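Local coordinates for cutinase-like protein (Cryptococcus sp., PDB 2CZQ), which probably hydrolyses carboxylic esters, as a cutinase-like enzyme with the alpha/beta hydrolase fold, at residues A[62-65]-A[66-70]; A[192-195]-A[196-200]; A[140-143]-A[144-148]; A[21-25]-A[26-30]. One frame throughout, in Å; residues are numbered along the deposited sequence.

Contact 1 (A[62-65]-A[66-70])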
loop_
_atom_site.group_PDB
_atom_site.type_symbol
_atom_site.label_atom_id
_atom_site.label_comp_id
_atom_site.label_asym_id
_atom_site.label_seq_id
_atom_site.Cartn_x
_atom_site.Cartn_y
_atom_site.Cartn_z
ATOM N N ASP A 62 -8.080 8.990 -7.753
ATOM C CA ASP A 62 -9.188 8.141 -7.352
ATOM C C ASP A 62 -9.033 7.608 -5.925
ATOM O O ASP A 62 -10.027 7.433 -5.221
ATOM C CB ASP A 62 -9.415 7.022 -8.360
ATOM C CG ASP A 62 -10.737 6.346 -8.173
ATOM O OD1 ASP A 62 -11.777 7.052 -8.185
ATOM O OD2 ASP A 62 -10.805 5.113 -7.998
ATOM N N ILE A 63 -7.797 7.365 -5.487
ATOM C CA ILE A 63 -7.546 7.037 -4.081
ATOM C C ILE A 63 -8.102 8.149 -3.189
ATOM O O ILE A 63 -8.849 7.908 -2.236
ATOM C CB ILE A 63 -6.031 6.882 -3.813
ATOM C CG1 ILE A 63 -5.466 5.644 -4.511
ATOM C CG2 ILE A 63 -5.746 6.815 -2.306
ATOM C CD1 ILE A 63 -3.938 5.666 -4.596
ATOM N N ILE A 64 -7.706 9.377 -3.507
ATOM C CA ILE A 64 -8.083 10.528 -2.702
ATOM C C ILE A 64 -9.588 10.775 -2.784
ATOM O O ILE A 64 -10.224 11.085 -1.776
ATOM C CB ILE A 64 -7.242 11.759 -3.096
ATOM C CG1 ILE A 64 -5.770 11.518 -2.727
ATOM C CG2 ILE A 64 -7.785 13.014 -2.421
ATOM C CD1 ILE A 64 -4.806 12.569 -3.242
ATOM N N ARG A 65 -10.157 10.597 -3.976
ATOM C CA ARG A 65 -11.603 10.695 -4.162
ATOM C C ARG A 65 -12.345 9.746 -3.218
ATOM O O ARG A 65 -13.303 10.151 -2.549
ATOM C CB ARG A 65 -11.985 10.424 -5.620
ATOM C CG ARG A 65 -13.485 10.310 -5.884
ATOM C CD ARG A 65 -13.832 9.350 -7.015
ATOM N NE ARG A 65 -14.539 8.156 -6.553
ATOM C CZ ARG A 65 -13.969 7.090 -5.992
ATOM N NH1 ARG A 65 -12.662 7.045 -5.795
ATOM N NH2 ARG A 65 -14.720 6.064 -5.616
ATOM N N ARG A 66 -11.907 8.488 -3.162
ATOM C CA ARG A 66 -12.559 7.509 -2.297
ATOM C C ARG A 66 -12.426 7.884 -0.824
ATOM O O ARG A 66 -13.387 7.755 -0.061
ATOM C CB ARG A 66 -12.036 6.088 -2.549
ATOM C CG ARG A 66 -12.739 5.012 -1.731
ATOM C CD ARG A 66 -14.208 4.882 -2.075
ATOM N NE ARG A 66 -14.952 3.919 -1.270
ATOM C CZ ARG A 66 -15.474 4.165 -0.069
ATOM N NH1 ARG A 66 -15.300 5.342 0.520
ATOM N NH2 ARG A 66 -16.177 3.223 0.547
ATOM N N ILE A 67 -11.241 8.345 -0.428
ATOM C CA ILE A 67 -11.023 8.775 0.949
ATOM C C ILE A 67 -12.003 9.889 1.318
ATOM O O ILE A 67 -12.689 9.824 2.345
ATOM C CB ILE A 67 -9.570 9.251 1.153
ATOM C CG1 ILE A 67 -8.607 8.067 1.081
ATOM C CG2 ILE A 67 -9.423 10.013 2.480
ATOM C CD1 ILE A 67 -7.149 8.481 1.000
ATOM N N ASN A 68 -12.066 10.913 0.474
ATOM C CA ASN A 68 -12.889 12.071 0.776
ATOM C C ASN A 68 -14.382 11.772 0.707
ATOM O O ASN A 68 -15.149 12.258 1.538
ATOM C CB ASN A 68 -12.499 13.250 -0.111
ATOM C CG ASN A 68 -11.136 13.825 0.251
ATOM O OD1 ASN A 68 -10.687 13.729 1.393
ATOM N ND2 ASN A 68 -10.470 14.423 -0.728
ATOM N N SER A 69 -14.796 10.949 -0.252
ATOM C CA SER A 69 -16.208 10.581 -0.351
ATOM C C SER A 69 -16.655 9.791 0.874
ATOM O O SER A 69 -17.757 10.006 1.387
ATOM C CB SER A 69 -16.466 9.745 -1.606
ATOM O OG SER A 69 -16.278 10.502 -2.784
ATOM N N GLY A 70 -15.796 8.889 1.347
ATOM C CA GLY A 70 -16.089 8.123 2.541
ATOM C C GLY A 70 -16.223 9.014 3.759
ATOM O O GLY A 70 -17.155 8.853 4.551
#
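Ile-63 and Ile-67 form the apolar part of this contact, one turn apart on helix 57-73. They lie side by side and point the same way. Ile-63 CG2, anti to its backbone N, meets Ile-67 CD1 at 4.0 Å. Both side chains face the sheet, Ile-63 on Thr-14 of strand 9-14 and Ile-67 on Leu-81 of strand 78-84. Ile-64 and Asn-68 also lie side by side, a methyl against an amide, with Ile-64 CG2 3.5 Å from Asn-68 ND2.

The backbone bonds are alpha-helical. Arg-66 N gives to Asp-62 O at 3.0 Å, and Asn-68 N to Ile-64 O at 2.9 Å.

In one of its two conformers, Arg-65 lays a guanidinium face over Arg-66 CA, with NH1 3.4 Å from Arg-66 CB. The two guanidinium planes are 81° apart. Arg-65 NH1 also meets Asp-62 OD1 in a salt bridge, but the short 2.5 Å makes this whole placement doubtful. Asp-62 OD2 accepts from Tyr-44 OH and Val-47 N.

Isoleucines pack inward, on the sheet and helix 86-98. Asp-62 and Arg-65 lie on a more exposed side. Arg-66 lies between, packed on Val-10 and Ile-12, its NH2 hydrogen-bonded to a citrate, probably from the crystallisation liquor.

Contact 2 (A[192-195]-A[196-200])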
loop_
_atom_site.group_PDB
_atom_site.type_symbol
_atom_site.label_atom_id
_atom_site.label_comp_id
_atom_site.label_asym_id
_atom_site.label_seq_id
_atom_site.Cartn_x
_atom_site.Cartn_y
_atom_site.Cartn_z
ATOM N N MET A 192 1.928 -10.674 6.806
ATOM C CA MET A 192 2.348 -9.387 7.341
ATOM C C MET A 192 1.333 -8.301 7.013
ATOM O O MET A 192 1.022 -7.473 7.865
ATOM C CB MET A 192 3.712 -9.044 6.764
ATOM C CG MET A 192 4.391 -7.840 7.340
ATOM S SD MET A 192 6.146 -7.847 6.931
ATOM C CE MET A 192 6.147 -8.152 5.144
ATOM N N GLY A 193 0.833 -8.301 5.780
ATOM C CA GLY A 193 -0.137 -7.302 5.355
ATOM C C GLY A 193 -1.457 -7.399 6.096
ATOM O O GLY A 193 -2.054 -6.380 6.455
ATOM N N TYR A 194 -1.914 -8.629 6.319
ATOM C CA TYR A 194 -3.137 -8.876 7.072
ATOM C C TYR A 194 -2.977 -8.427 8.529
ATOM O O TYR A 194 -3.824 -7.703 9.052
ATOM C CB TYR A 194 -3.565 -10.351 6.939
ATOM C CG TYR A 194 -4.015 -11.006 8.222
ATOM C CD1 TYR A 194 -3.191 -11.916 8.880
ATOM C CD2 TYR A 194 -5.253 -10.710 8.788
ATOM C CE1 TYR A 194 -3.586 -12.518 10.063
ATOM C CE2 TYR A 194 -5.655 -11.306 9.973
ATOM C CZ TYR A 194 -4.819 -12.207 10.604
ATOM O OH TYR A 194 -5.226 -12.779 11.783
ATOM N N LYS A 195 -1.884 -8.831 9.178
ATOM C CA LYS A 195 -1.676 -8.453 10.572
ATOM C C LYS A 195 -1.519 -6.947 10.729
ATOM O O LYS A 195 -2.065 -6.353 11.665
ATOM C CB LYS A 195 -0.470 -9.178 11.165
ATOM C CG LYS A 195 -0.705 -10.657 11.363
ATOM C CD LYS A 195 0.382 -11.335 12.170
ATOM C CE LYS A 195 0.032 -12.805 12.342
ATOM N NZ LYS A 195 0.944 -13.551 13.250
ATOM N N PHE A 196 -0.776 -6.338 9.806
ATOM C CA PHE A 196 -0.558 -4.897 9.806
ATOM C C PHE A 196 -1.895 -4.159 9.750
ATOM O O PHE A 196 -2.172 -3.292 10.582
ATOM C CB PHE A 196 0.328 -4.513 8.617
ATOM C CG PHE A 196 0.471 -3.032 8.398
ATOM C CD1 PHE A 196 1.355 -2.284 9.163
ATOM C CD2 PHE A 196 -0.257 -2.392 7.398
ATOM C CE1 PHE A 196 1.506 -0.918 8.939
ATOM C CE2 PHE A 196 -0.113 -1.029 7.176
ATOM C CZ PHE A 196 0.773 -0.296 7.944
ATOM N N ALA A 197 -2.723 -4.519 8.774
ATOM C CA ALA A 197 -4.010 -3.861 8.593
ATOM C C ALA A 197 -4.919 -4.052 9.800
ATOM O O ALA A 197 -5.480 -3.088 10.311
ATOM C CB ALA A 197 -4.688 -4.353 7.343
ATOM N N VAL A 198 -5.068 -5.290 10.265
ATOM C CA VAL A 198 -5.975 -5.550 11.379
ATOM C C VAL A 198 -5.531 -4.768 12.616
ATOM O O VAL A 198 -6.349 -4.130 13.290
ATOM C CB VAL A 198 -6.122 -7.058 11.673
ATOM C CG1 VAL A 198 -6.844 -7.293 12.994
ATOM C CG2 VAL A 198 -6.870 -7.739 10.539
ATOM N N ASN A 199 -4.233 -4.783 12.900
ATOM C CA ASN A 199 -3.720 -4.040 14.045
ATOM C C ASN A 199 -3.897 -2.529 13.906
ATOM O O ASN A 199 -4.339 -1.872 14.848
ATOM C CB ASN A 199 -2.263 -4.400 14.322
ATOM C CG ASN A 199 -2.133 -5.629 15.189
ATOM O OD1 ASN A 199 -2.219 -5.546 16.412
ATOM N ND2 ASN A 199 -1.946 -6.781 14.561
ATOM N N LYS A 200 -3.597 -1.980 12.731
ATOM C CA LYS A 200 -3.783 -0.545 12.517
ATOM C C LYS A 200 -5.253 -0.141 12.620
ATOM O O LYS A 200 -5.558 0.981 13.027
ATOM C CB LYS A 200 -3.193 -0.093 11.180
ATOM C CG LYS A 200 -1.664 -0.138 11.097
ATOM C CD LYS A 200 -1.004 0.752 12.136
ATOM C CE LYS A 200 0.486 0.882 11.879
ATOM N NZ LYS A 200 1.220 1.379 13.080
#
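Helix 187-200 is the last helix of the alpha/beta hydrolase fold here, and Tyr-194 and Val-198 pair on it one turn apart. The two side chains lie side by side and point the same way. Val-198 CG2 is 3.8 Å from both Tyr-194 CD2 and Tyr-194 CE2, so one methyl touches the CD2-CE2 bond of the ring obliquely. CG2 is anti to the carbonyl carbon of Val-198, beside its backbone N. There it also rests 3.4 Å from Tyr-194 O.

The helix packs against one side of the parallel sheet. Ala-197 touches Ile-80 of strand 78-84 and Ile-34 of helix 28-37. Phe-196 reaches Leu-158 of strand 157-160. Gly-193 has no side chain, and its carbonyl O lies at the edge of the Phe-196 ring, near the ring plane. One face of that ring carries Lys-200 CG, 3.9 Å above the plane and offset toward the rim.

Lys-195 O takes two bonds from Asn-199. The backbone N comes at 2.9 Å, and ND2 also at 2.9 Å with an N-H...O angle of 163°. They arrive from opposite faces of the carbonyl plane, ND2 standing 38° out of it. The acceptor lies almost in the Asn-199 amide plane, so the amide is turned to aim its N-H at it. This holds for one of two deposited conformers of Asn-199. In it ND2 also bonds to OXT of Ala-205, the chain terminus, and thereby links the helix to the end of the chain.

Contact 3 (A[140-143]-A[144-148])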
loop_
_atom_site.group_PDB
_atom_site.type_symbol
_atom_site.label_atom_id
_atom_site.label_comp_id
_atom_site.label_asym_id
_atom_site.label_seq_id
_atom_site.Cartn_x
_atom_site.Cartn_y
_atom_site.Cartn_z
ATOM N N GLY A 140 14.315 2.313 -5.115
ATOM C CA GLY A 140 13.557 1.867 -6.264
ATOM C C GLY A 140 13.912 2.634 -7.524
ATOM O O GLY A 140 14.678 3.607 -7.505
ATOM N N LEU A 141 13.339 2.190 -8.635
ATOM C CA LEU A 141 13.633 2.760 -9.942
ATOM C C LEU A 141 13.205 4.213 -10.100
ATOM O O LEU A 141 13.798 4.943 -10.900
ATOM C CB LEU A 141 12.951 1.933 -11.029
ATOM C CG LEU A 141 13.518 0.536 -11.268
ATOM C CD1 LEU A 141 12.542 -0.300 -12.062
ATOM C CD2 LEU A 141 14.864 0.609 -11.991
ATOM N N SER A 142 12.188 4.629 -9.347
ATOM C CA SER A 142 11.530 5.908 -9.590
ATOM C C SER A 142 11.710 6.945 -8.492
ATOM O O SER A 142 11.296 8.089 -8.665
ATOM C CB SER A 142 10.031 5.703 -9.820
ATOM O OG SER A 142 9.783 4.872 -10.935
ATOM N N VAL A 143 12.289 6.560 -7.361
ATOM C CA VAL A 143 12.331 7.444 -6.204
ATOM C C VAL A 143 13.037 8.773 -6.501
ATOM O O VAL A 143 12.634 9.810 -5.979
ATOM C CB VAL A 143 12.917 6.734 -4.953
ATOM C CG1 VAL A 143 14.400 6.377 -5.133
ATOM C CG2 VAL A 143 12.696 7.573 -3.700
ATOM N N ALA A 144 14.068 8.748 -7.345
ATOM C CA ALA A 144 14.838 9.959 -7.621
ATOM C C ALA A 144 13.985 11.087 -8.190
ATOM O O ALA A 144 14.186 12.248 -7.830
ATOM C CB ALA A 144 16.021 9.656 -8.533
ATOM N N TYR A 145 13.030 10.758 -9.058
ATOM C CA TYR A 145 12.180 11.798 -9.628
ATOM C C TYR A 145 10.802 11.893 -8.993
ATOM O O TYR A 145 10.243 12.980 -8.927
ATOM C CB TYR A 145 12.056 11.683 -11.151
ATOM C CG TYR A 145 11.448 10.394 -11.622
ATOM C CD1 TYR A 145 10.068 10.239 -11.716
ATOM C CD2 TYR A 145 12.254 9.321 -11.973
ATOM C CE1 TYR A 145 9.505 9.040 -12.142
ATOM C CE2 TYR A 145 11.708 8.129 -12.407
ATOM C CZ TYR A 145 10.332 7.990 -12.481
ATOM O OH TYR A 145 9.820 6.792 -12.914
ATOM N N GLN A 146 10.249 10.769 -8.543
ATOM C CA GLN A 146 8.873 10.741 -8.057
ATOM C C GLN A 146 8.775 11.009 -6.555
ATOM O O GLN A 146 7.703 11.353 -6.047
ATOM C CB GLN A 146 8.239 9.399 -8.423
ATOM C CG GLN A 146 6.726 9.309 -8.283
ATOM C CD GLN A 146 6.148 8.147 -9.067
ATOM O OE1 GLN A 146 5.051 8.248 -9.628
ATOM N NE2 GLN A 146 6.878 7.048 -9.121
ATOM N N GLY A 147 9.895 10.871 -5.851
ATOM C CA GLY A 147 9.913 11.062 -4.418
ATOM C C GLY A 147 9.496 9.822 -3.664
ATOM O O GLY A 147 9.344 8.739 -4.234
ATOM N N SER A 148 9.299 10.005 -2.365
ATOM C CA SER A 148 9.196 8.903 -1.425
ATOM C C SER A 148 7.997 9.071 -0.498
ATOM O O SER A 148 7.307 10.094 -0.524
ATOM C CB SER A 148 10.474 8.851 -0.589
ATOM O OG SER A 148 10.662 10.075 0.098
HETATM O O HOH W 1 15.444 6.282 -8.421
HETATM O O HOH W 2 7.021 5.132 -11.039
#
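Tyr-145 CG stands between its own backbone N and carbonyl carbon (chi1 61°), the crowded position, and this folds the ring back over Ser-142. Ser-142 O then lies 3.6 Å above the plane of the Tyr-145 ring, over its centre. Ser-142 OG, anti to its carbonyl carbon, reaches the phenol end of the ring, where Ser-142 OG and Tyr-145 OH are hydrogen-bonded at 2.8 Å. Ser-142 OG also bonds to a water, which accepts from Gln-146 NE2. The stronger tie of that amide is to Asp-118 OD1.

Ser-142 O has more to do than face the ring. It accepts from Gln-146 N at 2.9 Å, nearly along the C=O axis, and weakly from Tyr-145 N at 3.2 Å. A second water accepts a hydrogen bond from Ala-144 N and donates one to Gly-140 O, joining the loop to the first turn.

Gly-147 N donates to Val-143 O at 2.9 Å from above the carbonyl plane. Val-143 CG2 sits 3.6 Å from Gly-147 O. That oxygen is buried and has no polar partner in the model.

Gly-147 takes a positive phi of 84° just after the helix, a common way for a glycine to end one. The arrangement is that of a one-turn helix, 143-146, set in the surface loops. Just before it, the Leu-141 side chain lies near, without touching, what is probably the Ser-His-Asp triad.

Contact 4 (A[21-25]-A[26-30])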
loop_
_atom_site.group_PDB
_atom_site.type_symbol
_atom_site.label_atom_id
_atom_site.label_comp_id
_atom_site.label_asym_id
_atom_site.label_seq_id
_atom_site.Cartn_x
_atom_site.Cartn_y
_atom_site.Cartn_z
ATOM N N GLN A 21 -8.609 -4.356 -14.239
ATOM C CA GLN A 21 -9.365 -3.560 -13.287
ATOM C C GLN A 21 -10.133 -4.512 -12.370
ATOM O O GLN A 21 -10.809 -5.426 -12.840
ATOM C CB GLN A 21 -10.311 -2.613 -14.017
ATOM C CG GLN A 21 -11.120 -1.696 -13.098
ATOM C CD GLN A 21 -10.251 -0.721 -12.314
ATOM O OE1 GLN A 21 -9.561 0.115 -12.901
ATOM N NE2 GLN A 21 -10.272 -0.835 -10.989
ATOM N N GLY A 22 -10.004 -4.297 -11.065
ATOM C CA GLY A 22 -10.409 -5.263 -10.063
ATOM C C GLY A 22 -9.361 -5.257 -8.971
ATOM O O GLY A 22 -8.402 -4.480 -9.035
ATOM N N GLN A 23 -9.527 -6.108 -7.967
ATOM C CA GLN A 23 -8.559 -6.161 -6.881
ATOM C C GLN A 23 -7.204 -6.631 -7.394
ATOM O O GLN A 23 -7.121 -7.541 -8.221
ATOM C CB GLN A 23 -9.051 -7.076 -5.762
ATOM C CG GLN A 23 -8.168 -7.004 -4.528
ATOM C CD GLN A 23 -8.638 -7.839 -3.347
ATOM O OE1 GLN A 23 -8.109 -7.675 -2.258
ATOM N NE2 GLN A 23 -9.600 -8.730 -3.551
ATOM N N SER A 24 -6.136 -6.008 -6.910
ATOM C CA SER A 24 -4.801 -6.474 -7.248
ATOM C C SER A 24 -4.560 -7.861 -6.671
ATOM O O SER A 24 -4.924 -8.148 -5.520
ATOM C CB SER A 24 -3.756 -5.517 -6.687
ATOM O OG SER A 24 -2.444 -5.996 -6.933
ATOM N N ALA A 25 -3.916 -8.718 -7.459
ATOM C CA ALA A 25 -3.458 -10.005 -6.960
ATOM C C ALA A 25 -2.544 -9.824 -5.752
ATOM O O ALA A 25 -2.444 -10.720 -4.915
ATOM C CB ALA A 25 -2.740 -10.770 -8.050
ATOM N N GLY A 26 -1.884 -8.669 -5.658
ATOM C CA GLY A 26 -1.005 -8.385 -4.539
ATOM C C GLY A 26 -1.667 -8.399 -3.173
ATOM O O GLY A 26 -0.979 -8.599 -2.177
ATOM N N PHE A 27 -2.984 -8.181 -3.119
ATOM C CA PHE A 27 -3.678 -8.040 -1.835
ATOM C C PHE A 27 -4.823 -9.004 -1.623
ATOM O O PHE A 27 -5.454 -8.978 -0.579
ATOM C CB PHE A 27 -4.144 -6.592 -1.626
ATOM C CG PHE A 27 -3.079 -5.612 -1.947
ATOM C CD1 PHE A 27 -1.958 -5.516 -1.133
ATOM C CD2 PHE A 27 -3.127 -4.866 -3.114
ATOM C CE1 PHE A 27 -0.917 -4.665 -1.457
ATOM C CE2 PHE A 27 -2.092 -4.000 -3.447
ATOM C CZ PHE A 27 -0.980 -3.902 -2.620
ATOM N N ARG A 28 -5.088 -9.870 -2.591
ATOM C CA ARG A 28 -6.272 -10.721 -2.516
ATOM C C ARG A 28 -6.313 -11.575 -1.247
ATOM O O ARG A 28 -7.326 -11.604 -0.543
ATOM C CB ARG A 28 -6.353 -11.614 -3.755
ATOM C CG ARG A 28 -7.727 -12.205 -4.027
ATOM C CD ARG A 28 -7.859 -12.910 -5.378
ATOM N NE ARG A 28 -6.970 -12.353 -6.400
ATOM C CZ ARG A 28 -7.362 -11.918 -7.594
ATOM N NH1 ARG A 28 -8.641 -11.962 -7.946
ATOM N NH2 ARG A 28 -6.468 -11.433 -8.444
ATOM N N THR A 29 -5.225 -12.276 -0.953
ATOM C CA THR A 29 -5.218 -13.144 0.212
ATOM C C THR A 29 -5.328 -12.348 1.504
ATOM O O THR A 29 -6.217 -12.607 2.315
ATOM C CB THR A 29 -3.993 -14.044 0.195
ATOM O OG1 THR A 29 -4.157 -14.975 -0.880
ATOM C CG2 THR A 29 -3.927 -14.915 1.452
ATOM N N MET A 30 -4.463 -11.356 1.688
ATOM C CA MET A 30 -4.513 -10.600 2.932
ATOM C C MET A 30 -5.875 -9.947 3.124
ATOM O O MET A 30 -6.377 -9.884 4.244
ATOM C CB MET A 30 -3.382 -9.575 3.035
ATOM C CG MET A 30 -3.474 -8.389 2.081
ATOM S SD MET A 30 -2.060 -7.289 2.206
ATOM C CE MET A 30 -0.778 -8.280 1.417
HETATM O O HOH W 3 -9.869 -10.879 -1.468
HETATM O O HOH W 4 -2.883 -12.505 -2.849
#
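Phe-27 and Ser-24 meet at the ring of Phe-27. Ser-24 CB approaches it obliquely, 3.7 Å from CD2, and Met-30 SD lies at the ring edge, in its plane. The ring also packs on Tyr-84 of strand 78-84 and Phe-112 of strand 108-114. Tyr-84 lies at what is probably the nucleophile elbow, so the turn sits beside the likely active site. The guanidinium of Arg-28, in one of two conformers, has Ala-25 CB at its edge, in plane. Its NH2 is 3.6 Å from Ala-25 CA. The Gln-23 amide plane is turned 36° from the guanidinium. Gln-23 is fully extended and runs across Arg-28, with its NE2 4.0 Å from Arg-28 CG.

Ser-24 OG is anti to its backbone N (chi1 176°). In that position it accepts from Gly-26 N at 3.0 Å, which closes an ST turn. Ser-24 O takes Phe-27 N at 3.1 Å, from well above the carbonyl plane. Phe-27 holds the N-cap position of helix 28-37.

Two waters extend the join. One accepts from Gln-23 NE2 and gives to Arg-28 O. The other links Ala-25 O to Thr-29 N. Gln-23 OE1 accepts from Asn-31 ND2.

Glu-19 also binds here: OE1 to Ser-24 OG and OE2 to Ala-25 N. This carboxylate probably helps hold the serine hydroxyl in place. Its charge is probably eased by these N-H and O-H donors before helix 28-37.

In the fold
Contacts 1, 2 and 4 are partly buried, while contact 3 is a surface contact. Contact 1 lies on helix 57-73 and contact 2 on helix 187-200, on opposite faces of the parallel sheet; both use residues one turn apart in mid-helix. Contacts 3 and 4 instead lie where loops meet helices, and there serine hydroxyls and waters do much of the work. Contact 4 and contact 2 touch: Met-30 SD packs 3.7 Å from Gly-193 CA, so helices 28-37 and 187-200 share one layer. Contact 3 stands apart, its centre about 26 Å from that of contact 2. Apolar pairs mark the mid-helix contacts, polar groups the loop ends.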